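Local coordinates for protein transcription factor MBP1 (PDB 4UX5) that binds DNA through the N-terminal winged helix-turn-helix domain found here and probably acts as a transcription activator for RNA polymerase II, at residues Gly14-Tyr22 / Tyr28-Glu36; Ala49-Phe58 / Leu99-Leu109. One frame throughout, in Å; residues are numbered along the deposited sequence.

Contact 1 of 2, residues Gly14-Tyr22 / Tyr28-Glu36; sequences GPGIYSATY and YEYQFGLKE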
loop_
_atom_site.group_PDB
_atom_site.type_symbol
_atom_site.label_atom_id
_atom_site.label_comp_id
_atom_site.label_asym_id
_atom_site.label_seq_id
_atom_site.Cartn_x
_atom_site.Cartn_y
_atom_site.Cartn_z
ATOM N N GLY A 14 21.323 1.492 -25.905
ATOM C CA GLY A 14 20.210 0.691 -26.385
ATOM C C GLY A 14 19.559 -0.112 -25.277
ATOM O O GLY A 14 19.805 0.140 -24.097
ATOM N N PRO A 15 18.717 -1.088 -25.651
ATOM C CA PRO A 15 18.030 -1.941 -24.674
ATOM C C PRO A 15 18.968 -2.938 -23.996
ATOM O O PRO A 15 19.714 -3.642 -24.675
ATOM C CB PRO A 15 16.982 -2.668 -25.522
ATOM C CG PRO A 15 17.566 -2.693 -26.892
ATOM C CD PRO A 15 18.323 -1.403 -27.035
ATOM N N GLY A 16 18.924 -2.998 -22.668
ATOM C CA GLY A 16 19.783 -3.909 -21.933
ATOM C C GLY A 16 19.569 -3.897 -20.431
ATOM O O GLY A 16 18.649 -3.256 -19.923
ATOM N N ILE A 17 20.434 -4.614 -19.721
ATOM C CA ILE A 17 20.329 -4.739 -18.273
ATOM C C ILE A 17 21.155 -3.676 -17.558
ATOM O O ILE A 17 22.320 -3.451 -17.887
ATOM C CB ILE A 17 20.788 -6.134 -17.800
ATOM C CG1 ILE A 17 20.009 -7.231 -18.529
ATOM C CG2 ILE A 17 20.633 -6.270 -16.291
ATOM C CD1 ILE A 17 18.530 -7.221 -18.237
ATOM N N TYR A 18 20.544 -3.025 -16.576
ATOM C CA TYR A 18 21.238 -2.033 -15.769
ATOM C C TYR A 18 21.076 -2.346 -14.281
ATOM O O TYR A 18 20.260 -3.186 -13.903
ATOM C CB TYR A 18 20.719 -0.630 -16.082
ATOM C CG TYR A 18 20.900 -0.198 -17.525
ATOM C CD1 TYR A 18 19.936 -0.486 -18.483
ATOM C CD2 TYR A 18 22.028 0.507 -17.925
ATOM C CE1 TYR A 18 20.092 -0.090 -19.799
ATOM C CE2 TYR A 18 22.192 0.907 -19.240
ATOM C CZ TYR A 18 21.222 0.606 -20.171
ATOM O OH TYR A 18 21.379 1.000 -21.481
ATOM N N SER A 19 21.855 -1.675 -13.437
ATOM C CA SER A 19 21.807 -1.930 -11.998
ATOM C C SER A 19 21.556 -0.655 -11.197
ATOM O O SER A 19 22.427 0.209 -11.098
ATOM C CB SER A 19 23.106 -2.585 -11.530
ATOM O OG SER A 19 24.164 -1.644 -11.511
ATOM N N ALA A 20 20.366 -0.552 -10.613
ATOM C CA ALA A 20 19.976 0.645 -9.876
ATOM C C ALA A 20 19.706 0.352 -8.406
ATOM O O ALA A 20 19.676 -0.803 -7.984
ATOM C CB ALA A 20 18.749 1.274 -10.512
ATOM N N THR A 21 19.502 1.410 -7.631
ATOM C CA THR A 21 19.178 1.274 -6.217
ATOM C C THR A 21 18.058 2.230 -5.827
ATOM O O THR A 21 18.200 3.446 -5.940
ATOM C CB THR A 21 20.406 1.536 -5.326
ATOM O OG1 THR A 21 21.390 0.518 -5.556
ATOM C CG2 THR A 21 20.012 1.528 -3.855
ATOM N N TYR A 22 16.939 1.674 -5.375
ATOM C CA TYR A 22 15.802 2.487 -4.966
ATOM C C TYR A 22 15.428 2.201 -3.519
ATOM O O TYR A 22 15.132 1.059 -3.164
ATOM C CB TYR A 22 14.605 2.239 -5.884
ATOM C CG TYR A 22 14.927 2.387 -7.353
ATOM C CD1 TYR A 22 15.101 3.641 -7.921
ATOM C CD2 TYR A 22 15.057 1.271 -8.172
ATOM C CE1 TYR A 22 15.397 3.781 -9.263
ATOM C CE2 TYR A 22 15.352 1.402 -9.516
ATOM C CZ TYR A 22 15.521 2.659 -10.056
ATOM O OH TYR A 22 15.815 2.793 -11.393
ATOM N N TYR A 28 18.071 -5.266 -10.520
ATOM C CA TYR A 28 18.455 -5.313 -11.921
ATOM C C TYR A 28 17.311 -4.713 -12.719
ATOM O O TYR A 28 16.145 -5.017 -12.461
ATOM C CB TYR A 28 18.747 -6.742 -12.379
ATOM C CG TYR A 28 19.829 -7.439 -11.588
ATOM C CD1 TYR A 28 21.132 -6.959 -11.585
ATOM C CD2 TYR A 28 19.551 -8.586 -10.855
ATOM C CE1 TYR A 28 22.126 -7.593 -10.864
ATOM C CE2 TYR A 28 20.540 -9.231 -10.133
ATOM C CZ TYR A 28 21.824 -8.730 -10.142
ATOM O OH TYR A 28 22.809 -9.368 -9.424
ATOM N N GLU A 29 17.633 -3.849 -13.674
ATOM C CA GLU A 29 16.597 -3.199 -14.465
ATOM C C GLU A 29 16.829 -3.376 -15.961
ATOM O O GLU A 29 17.845 -2.940 -16.500
ATOM C CB GLU A 29 16.517 -1.711 -14.121
ATOM C CG GLU A 29 15.420 -0.963 -14.865
ATOM C CD GLU A 29 15.237 0.457 -14.364
ATOM O OE1 GLU A 29 15.807 0.795 -13.305
ATOM O OE2 GLU A 29 14.522 1.236 -15.029
ATOM N N TYR A 30 15.877 -4.025 -16.621
ATOM C CA TYR A 30 15.912 -4.189 -18.068
ATOM C C TYR A 30 15.152 -3.053 -18.733
ATOM O O TYR A 30 13.949 -2.904 -18.531
ATOM C CB TYR A 30 15.315 -5.537 -18.478
ATOM C CG TYR A 30 15.230 -5.748 -19.975
ATOM C CD1 TYR A 30 16.361 -5.642 -20.776
ATOM C CD2 TYR A 30 14.023 -6.064 -20.586
ATOM C CE1 TYR A 30 16.289 -5.837 -22.144
ATOM C CE2 TYR A 30 13.945 -6.264 -21.956
ATOM C CZ TYR A 30 15.079 -6.149 -22.725
ATOM O OH TYR A 30 15.007 -6.343 -24.085
ATOM N N GLN A 31 15.856 -2.248 -19.521
ATOM C CA GLN A 31 15.225 -1.122 -20.199
ATOM C C GLN A 31 15.059 -1.394 -21.689
ATOM O O GLN A 31 15.902 -2.036 -22.313
ATOM C CB GLN A 31 16.031 0.157 -19.970
ATOM C CG GLN A 31 16.073 0.582 -18.510
ATOM C CD GLN A 31 16.716 1.940 -18.308
ATOM O OE1 GLN A 31 17.337 2.487 -19.219
ATOM N NE2 GLN A 31 16.567 2.492 -17.108
ATOM N N PHE A 32 13.958 -0.900 -22.244
ATOM C CA PHE A 32 13.588 -1.146 -23.632
ATOM C C PHE A 32 12.437 -0.217 -23.981
ATOM O O PHE A 32 11.546 -0.011 -23.164
ATOM C CB PHE A 32 13.187 -2.608 -23.842
ATOM C CG PHE A 32 12.010 -3.044 -23.010
ATOM C CD1 PHE A 32 12.161 -3.323 -21.659
ATOM C CD2 PHE A 32 10.753 -3.174 -23.578
ATOM C CE1 PHE A 32 11.083 -3.722 -20.892
ATOM C CE2 PHE A 32 9.670 -3.575 -22.815
ATOM C CZ PHE A 32 9.836 -3.848 -21.471
ATOM N N GLY A 33 12.448 0.364 -25.175
ATOM C CA GLY A 33 11.382 1.287 -25.521
ATOM C C GLY A 33 11.666 2.712 -25.987
ATOM O O GLY A 33 11.058 3.134 -26.972
ATOM N N LEU A 34 12.544 3.476 -25.328
ATOM C CA LEU A 34 13.426 3.034 -24.246
ATOM C C LEU A 34 12.937 3.475 -22.861
ATOM O O LEU A 34 13.715 3.554 -21.909
ATOM C CB LEU A 34 14.845 3.560 -24.509
ATOM C CG LEU A 34 16.061 3.006 -23.759
ATOM C CD1 LEU A 34 16.000 1.497 -23.668
ATOM C CD2 LEU A 34 17.346 3.446 -24.445
ATOM N N LYS A 35 11.642 3.749 -22.741
ATOM C CA LYS A 35 11.092 4.219 -21.473
ATOM C C LYS A 35 10.485 3.096 -20.633
ATOM O O LYS A 35 10.285 3.257 -19.430
ATOM C CB LYS A 35 10.043 5.308 -21.713
ATOM C CG LYS A 35 10.503 6.702 -21.307
ATOM C CD LYS A 35 9.362 7.708 -21.349
ATOM C CE LYS A 35 9.816 9.071 -20.845
ATOM N NZ LYS A 35 8.705 10.063 -20.830
ATOM N N GLU A 36 10.188 1.963 -21.262
ATOM C CA GLU A 36 9.650 0.822 -20.528
ATOM C C GLU A 36 10.752 0.145 -19.724
ATOM O O GLU A 36 11.935 0.258 -20.051
ATOM C CB GLU A 36 8.998 -0.191 -21.473
ATOM C CG GLU A 36 8.020 0.405 -22.469
ATOM C CD GLU A 36 7.456 -0.638 -23.415
ATOM O OE1 GLU A 36 6.724 -1.536 -22.947
ATOM O OE2 GLU A 36 7.751 -0.563 -24.626
HETATM O O HOH W 1 13.702 3.763 -13.804
#
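Y22 and E29 meet at about a right angle: the phenol of Y22 comes in edge-first, with OE1 of E29 in the plane of its ring, and OH donates to the syn lone pair of OE1 over 2.8 Å. E29 can reach that far because CG is anti to its backbone N (chi1 -178°) and the chain stays extended beyond it. Its other oxygen, OE2, takes a water and the amide of Q31, whose NE2 arrives from above the carboxylate plane at 3.2 Å; a carboxylate suits this place because its two oxygens can accept all three donors. Strands 16-22 and 25-32 form an antiparallel beta hairpin, two of the three strands of a sheet whose middle strand is 25-32. Y18 and E29 are a hydrogen-bonded pair, with Y18 N to E29 O and E29 N to Y18 O both 2.7 Å. On the same face Q31 crosses the Y18 ring, its amide plane turned 45° from it, and Y18 OH hydrogen-bonds the carbonyl O of the poorly ordered G14. On the opposite face the contact is apolar at I17 and Y30: branched, apolar I17 suits packing here, sending CD1 to within 3.6 Å of Y30 CB, and both side chains also rest on P111 and I112 of helix 110-114.

Contact 2 of 2, residues Ala49-Phe58 / Leu99-Leu109; sequences ATHILKAAGF and LAHRNNIFDRL. With nucleotides of chain C.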
loop_
_atom_site.group_PDB
_atom_site.type_symbol
_atom_site.label_atom_id
_atom_site.label_comp_id
_atom_site.label_asym_id
_atom_site.label_seq_id
_atom_site.Cartn_x
_atom_site.Cartn_y
_atom_site.Cartn_z
ATOM N N ALA A 49 5.692 -7.739 -11.079
ATOM C CA ALA A 49 4.637 -8.281 -11.932
ATOM C C ALA A 49 3.853 -7.175 -12.629
ATOM O O ALA A 49 3.284 -7.388 -13.698
ATOM C CB ALA A 49 3.698 -9.159 -11.120
ATOM N N THR A 50 3.824 -5.996 -12.019
ATOM C CA THR A 50 3.133 -4.853 -12.604
ATOM C C THR A 50 3.885 -4.358 -13.834
ATOM O O THR A 50 3.277 -3.953 -14.822
ATOM C CB THR A 50 2.975 -3.704 -11.586
ATOM O OG1 THR A 50 2.423 -4.217 -10.369
ATOM C CG2 THR A 50 2.063 -2.616 -12.131
ATOM N N HIS A 51 5.213 -4.400 -13.767
ATOM C CA HIS A 51 6.053 -4.038 -14.905
ATOM C C HIS A 51 5.868 -5.015 -16.062
ATOM O O HIS A 51 5.898 -4.625 -17.229
ATOM C CB HIS A 51 7.529 -3.999 -14.501
ATOM C CG HIS A 51 7.876 -2.893 -13.556
ATOM N ND1 HIS A 51 9.115 -2.784 -12.962
ATOM C CD2 HIS A 51 7.150 -1.843 -13.100
ATOM C CE1 HIS A 51 9.138 -1.720 -12.183
ATOM N NE2 HIS A 51 7.957 -1.130 -12.248
ATOM N N ILE A 52 5.691 -6.290 -15.728
ATOM C CA ILE A 52 5.519 -7.333 -16.734
ATOM C C ILE A 52 4.203 -7.150 -17.480
ATOM O O ILE A 52 4.173 -7.152 -18.709
ATOM C CB ILE A 52 5.563 -8.740 -16.104
ATOM C CG1 ILE A 52 6.927 -8.992 -15.454
ATOM C CG2 ILE A 52 5.268 -9.802 -17.149
ATOM C CD1 ILE A 52 7.034 -10.329 -14.753
ATOM N N LEU A 53 3.116 -6.982 -16.733
ATOM C CA LEU A 53 1.798 -6.796 -17.330
ATOM C C LEU A 53 1.713 -5.491 -18.121
ATOM O O LEU A 53 0.934 -5.384 -19.066
ATOM C CB LEU A 53 0.715 -6.837 -16.252
ATOM C CG LEU A 53 0.545 -8.189 -15.559
ATOM C CD1 LEU A 53 -0.537 -8.119 -14.491
ATOM C CD2 LEU A 53 0.233 -9.282 -16.576
ATOM N N LYS A 54 2.518 -4.504 -17.734
ATOM C CA LYS A 54 2.611 -3.253 -18.484
ATOM C C LYS A 54 3.417 -3.445 -19.761
ATOM O O LYS A 54 3.212 -2.737 -20.746
ATOM C CB LYS A 54 3.246 -2.151 -17.633
ATOM C CG LYS A 54 2.320 -1.552 -16.594
ATOM C CD LYS A 54 3.079 -0.636 -15.646
ATOM C CE LYS A 54 3.653 0.567 -16.376
ATOM N NZ LYS A 54 4.344 1.505 -15.447
ATOM N N ALA A 55 4.346 -4.396 -19.730
ATOM C CA ALA A 55 5.121 -4.743 -20.915
ATOM C C ALA A 55 4.209 -5.409 -21.936
ATOM O O ALA A 55 4.368 -5.224 -23.143
ATOM C CB ALA A 55 6.287 -5.651 -20.552
ATOM N N ALA A 56 3.250 -6.185 -21.443
ATOM C CA ALA A 56 2.166 -6.677 -22.279
ATOM C C ALA A 56 1.209 -5.522 -22.556
ATOM O O ALA A 56 1.370 -4.434 -22.006
ATOM C CB ALA A 56 1.448 -7.835 -21.608
ATOM N N GLY A 57 0.210 -5.752 -23.400
ATOM C CA GLY A 57 -0.669 -4.677 -23.835
ATOM C C GLY A 57 -1.677 -4.178 -22.812
ATOM O O GLY A 57 -2.489 -3.306 -23.119
ATOM N N PHE A 58 -1.618 -4.714 -21.597
ATOM C CA PHE A 58 -2.630 -4.439 -20.579
ATOM C C PHE A 58 -2.574 -3.029 -20.000
ATOM O O PHE A 58 -1.517 -2.555 -19.588
ATOM C CB PHE A 58 -2.512 -5.449 -19.440
ATOM C CG PHE A 58 -2.704 -6.867 -19.873
ATOM C CD1 PHE A 58 -3.901 -7.272 -20.438
ATOM C CD2 PHE A 58 -1.690 -7.797 -19.718
ATOM C CE1 PHE A 58 -4.085 -8.583 -20.844
ATOM C CE2 PHE A 58 -1.867 -9.108 -20.121
ATOM C CZ PHE A 58 -3.067 -9.502 -20.683
ATOM N N LEU A 99 4.048 -16.090 -15.209
ATOM C CA LEU A 99 3.146 -14.999 -15.564
ATOM C C LEU A 99 3.454 -14.435 -16.947
ATOM O O LEU A 99 2.546 -14.137 -17.723
ATOM C CB LEU A 99 3.227 -13.881 -14.523
ATOM C CG LEU A 99 2.333 -12.661 -14.746
ATOM C CD1 LEU A 99 0.872 -13.029 -14.558
ATOM C CD2 LEU A 99 2.726 -11.526 -13.814
ATOM N N ALA A 100 4.741 -14.289 -17.246
ATOM C CA ALA A 100 5.172 -13.737 -18.521
ATOM C C ALA A 100 4.809 -14.674 -19.667
ATOM O O ALA A 100 4.452 -14.227 -20.757
ATOM C CB ALA A 100 6.670 -13.471 -18.503
ATOM N N HIS A 101 4.900 -15.975 -19.417
ATOM C CA HIS A 101 4.502 -16.963 -20.408
ATOM C C HIS A 101 2.994 -16.921 -20.633
ATOM O O HIS A 101 2.543 -16.787 -21.770
ATOM C CB HIS A 101 4.941 -18.368 -19.985
ATOM C CG HIS A 101 6.377 -18.667 -20.281
ATOM N ND1 HIS A 101 7.331 -18.801 -19.294
ATOM C CD2 HIS A 101 7.025 -18.853 -21.455
ATOM C CE1 HIS A 101 8.500 -19.062 -19.847
ATOM N NE2 HIS A 101 8.343 -19.097 -21.159
ATOM N N ARG A 102 2.229 -17.012 -19.545
ATOM C CA ARG A 102 0.765 -17.031 -19.610
ATOM C C ARG A 102 0.190 -15.808 -20.318
ATOM O O ARG A 102 -0.906 -15.866 -20.875
ATOM C CB ARG A 102 0.158 -17.134 -18.205
ATOM C CG ARG A 102 0.515 -18.402 -17.447
ATOM C CD ARG A 102 -0.445 -18.649 -16.289
ATOM N NE ARG A 102 -0.668 -17.459 -15.471
ATOM C CZ ARG A 102 0.038 -17.147 -14.387
ATOM N NH1 ARG A 102 1.027 -17.932 -13.985
ATOM N NH2 ARG A 102 -0.245 -16.045 -13.704
ATOM N N ASN A 103 0.928 -14.704 -20.292
ATOM C CA ASN A 103 0.476 -13.472 -20.925
ATOM C C ASN A 103 1.291 -13.125 -22.168
ATOM O O ASN A 103 1.297 -11.978 -22.615
ATOM C CB ASN A 103 0.518 -12.317 -19.924
ATOM C CG ASN A 103 -0.491 -12.486 -18.801
ATOM O OD1 ASN A 103 -1.635 -12.044 -18.909
ATOM N ND2 ASN A 103 -0.072 -13.132 -17.719
ATOM N N ASN A 104 1.987 -14.123 -22.707
ATOM C CA ASN A 104 2.635 -14.014 -24.014
ATOM C C ASN A 104 3.628 -12.852 -24.129
ATOM O O ASN A 104 3.530 -12.037 -25.045
ATOM C CB ASN A 104 1.562 -13.881 -25.103
ATOM C CG ASN A 104 2.068 -14.268 -26.483
ATOM O OD1 ASN A 104 2.884 -15.179 -26.627
ATOM N ND2 ASN A 104 1.581 -13.574 -27.506
ATOM N N ILE A 105 4.588 -12.780 -23.210
ATOM C CA ILE A 105 5.517 -11.650 -23.189
ATOM C C ILE A 105 6.921 -12.068 -22.745
ATOM O O ILE A 105 7.829 -11.239 -22.655
ATOM C CB ILE A 105 4.989 -10.519 -22.265
ATOM C CG1 ILE A 105 5.646 -9.173 -22.591
ATOM C CG2 ILE A 105 5.165 -10.887 -20.796
ATOM C CD1 ILE A 105 5.466 -8.733 -24.025
ATOM N N PHE A 106 7.100 -13.357 -22.480
ATOM C CA PHE A 106 8.381 -13.864 -22.000
ATOM C C PHE A 106 9.535 -13.593 -22.967
ATOM O O PHE A 106 10.655 -13.304 -22.543
ATOM C CB PHE A 106 8.292 -15.365 -21.724
ATOM C CG PHE A 106 9.579 -15.958 -21.230
ATOM C CD1 PHE A 106 9.924 -15.878 -19.891
ATOM C CD2 PHE A 106 10.451 -16.585 -22.107
ATOM C CE1 PHE A 106 11.113 -16.420 -19.432
ATOM C CE2 PHE A 106 11.639 -17.127 -21.656
ATOM C CZ PHE A 106 11.971 -17.044 -20.317
ATOM N N ASP A 107 9.260 -13.697 -24.263
ATOM C CA ASP A 107 10.294 -13.515 -25.275
ATOM C C ASP A 107 10.850 -12.093 -25.293
ATOM O O ASP A 107 12.059 -11.895 -25.415
ATOM C CB ASP A 107 9.756 -13.880 -26.662
ATOM C CG ASP A 107 9.534 -15.371 -26.824
ATOM O OD1 ASP A 107 10.218 -16.154 -26.131
ATOM O OD2 ASP A 107 8.679 -15.763 -27.648
ATOM N N ARG A 108 9.972 -11.104 -25.172
ATOM C CA ARG A 108 10.407 -9.710 -25.179
ATOM C C ARG A 108 11.162 -9.353 -23.900
ATOM O O ARG A 108 11.996 -8.448 -23.889
ATOM C CB ARG A 108 9.211 -8.772 -25.358
ATOM C CG ARG A 108 9.596 -7.309 -25.532
ATOM C CD ARG A 108 8.372 -6.423 -25.653
ATOM N NE ARG A 108 8.726 -5.019 -25.836
ATOM C CZ ARG A 108 8.851 -4.429 -27.020
ATOM N NH1 ARG A 108 8.651 -5.121 -28.133
ATOM N NH2 ARG A 108 9.174 -3.144 -27.093
ATOM N N LEU A 109 10.867 -10.080 -22.827
ATOM C CA LEU A 109 11.457 -9.800 -21.524
ATOM C C LEU A 109 12.530 -10.815 -21.153
ATOM O O LEU A 109 12.948 -10.881 -20.001
ATOM C CB LEU A 109 10.376 -9.790 -20.441
ATOM C CG LEU A 109 9.186 -8.853 -20.638
ATOM C CD1 LEU A 109 8.234 -8.980 -19.462
ATOM C CD2 LEU A 109 9.653 -7.417 -20.806
ATOM P P DC C 9 2.120 2.196 -12.267
ATOM O OP1 DC C 9 3.426 1.864 -12.884
ATOM O OP2 DC C 9 0.942 2.455 -13.121
ATOM O "O5'" DC C 9 1.744 1.062 -11.203
ATOM C "C5'" DC C 9 2.705 0.657 -10.232
ATOM C "C4'" DC C 9 2.143 0.759 -8.823
ATOM O "O4'" DC C 9 1.993 2.142 -8.458
ATOM C "C3'" DC C 9 0.760 0.167 -8.632
ATOM O "O3'" DC C 9 0.872 -1.219 -8.345
ATOM C "C2'" DC C 9 0.211 0.948 -7.429
ATOM C "C1'" DC C 9 1.041 2.241 -7.419
ATOM N N1 DC C 9 0.239 3.487 -7.631
ATOM C C2 DC C 9 -0.180 4.245 -6.528
ATOM O O2 DC C 9 0.108 3.864 -5.388
ATOM N N3 DC C 9 -0.898 5.374 -6.742
ATOM C C4 DC C 9 -1.192 5.753 -7.984
ATOM N N4 DC C 9 -1.901 6.874 -8.142
ATOM C C5 DC C 9 -0.775 4.999 -9.119
ATOM C C6 DC C 9 -0.066 3.885 -8.899
ATOM P P DG C 10 -0.273 -2.241 -8.821
ATOM O OP1 DG C 10 0.345 -3.584 -8.922
ATOM O OP2 DG C 10 -0.951 -1.640 -9.991
ATOM O "O5'" DG C 10 -1.289 -2.282 -7.588
ATOM C "C5'" DG C 10 -0.826 -2.695 -6.307
ATOM C "C4'" DG C 10 -1.668 -2.086 -5.197
ATOM O "O4'" DG C 10 -1.810 -0.655 -5.416
ATOM C "C3'" DG C 10 -3.088 -2.635 -5.083
ATOM O "O3'" DG C 10 -3.448 -2.729 -3.719
ATOM C "C2'" DG C 10 -3.917 -1.579 -5.803
ATOM C "C1'" DG C 10 -3.178 -0.313 -5.408
ATOM N N9 DG C 10 -3.386 0.791 -6.334
ATOM C C8 DG C 10 -3.234 0.763 -7.699
ATOM N N7 DG C 10 -3.493 1.905 -8.273
ATOM C C5 DG C 10 -3.840 2.743 -7.222
ATOM C C6 DG C 10 -4.219 4.106 -7.231
ATOM O O6 DG C 10 -4.329 4.864 -8.204
ATOM N N1 DG C 10 -4.488 4.575 -5.946
ATOM C C2 DG C 10 -4.399 3.822 -4.799
ATOM N N2 DG C 10 -4.696 4.448 -3.652
ATOM N N3 DG C 10 -4.042 2.544 -4.778
ATOM C C4 DG C 10 -3.779 2.072 -6.021
#
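I52 faces A100, I105 and L109 where helix 49-55, which bears two DNA-phosphate contacts, packs on the end of helix 93-102 and the turn after it, inside the KilA-N, winged helix-turn-helix domain. A Schellman motif ends the latter helix: N104, at positive phi, lets I105 N turn back to A100 O, which brings the I105 side chain round toward A55 and A56.

I105 can be followed outward. Its CB lies 4.5 Å from A56 CB. The CG2 branch, lodged between its own backbone N and carbonyl carbon, meets CG2 of I52 at 3.8 Å. The CG1 branch, anti to the backbone N (chi1 -160°), runs instead over the helix end near A56 N, and its tip CD1 settles 3.8 Å from the carbonyl O of A55. A beta-branched residue suits this place because its two arms serve two neighbours at once. Small A55 lets L109 come close, its CB against L109 CD2, and A49 likewise accepts CD2 of L99.

N103 combines a polar and an apolar role. Its ND2 donates to L99 O, 2.8 Å away and nearly straight at 175°, with the acceptor in the amide plane; this holds the amide's rotation while L53 CD2 packs against it. The F58 ring stands almost perpendicular to that amide, at 87°, and its CE2 comes to 3.2 Å from N103 OD1.

T50 and K54 point to the DNA instead. K54, its chain bent at chi3, brings NZ into a hydrogen bond with OP1 of DC9 of chain C, 2.7 Å away; its positive charge suits the phosphate. T50 OG1 donates to OP1 of DG10 of chain C at 2.6 Å.

How the contacts relate
From the N terminus, contact 1 closes first, joining 14-22 to 28-36 with five residues between the segments, three of them still strand. The chain then runs through strand 36-41, which completes the three-stranded sheet, and enters 49-58. Contact 2 closes a far longer loop, of forty residues including helix 60-71 and strands 77-79 and 88-91, when the chain returns at 99-109. The two loops follow in series, neither nested nor crossed, and their centres lie about 15 Å apart. They nevertheless touch: the F32 ring packs on R108 and L109, and Y30 on the backbone of R108. The hairpin is thereby joined to the segment following helix 93-102, which in turn packs on the DNA-contacting helix 49-55.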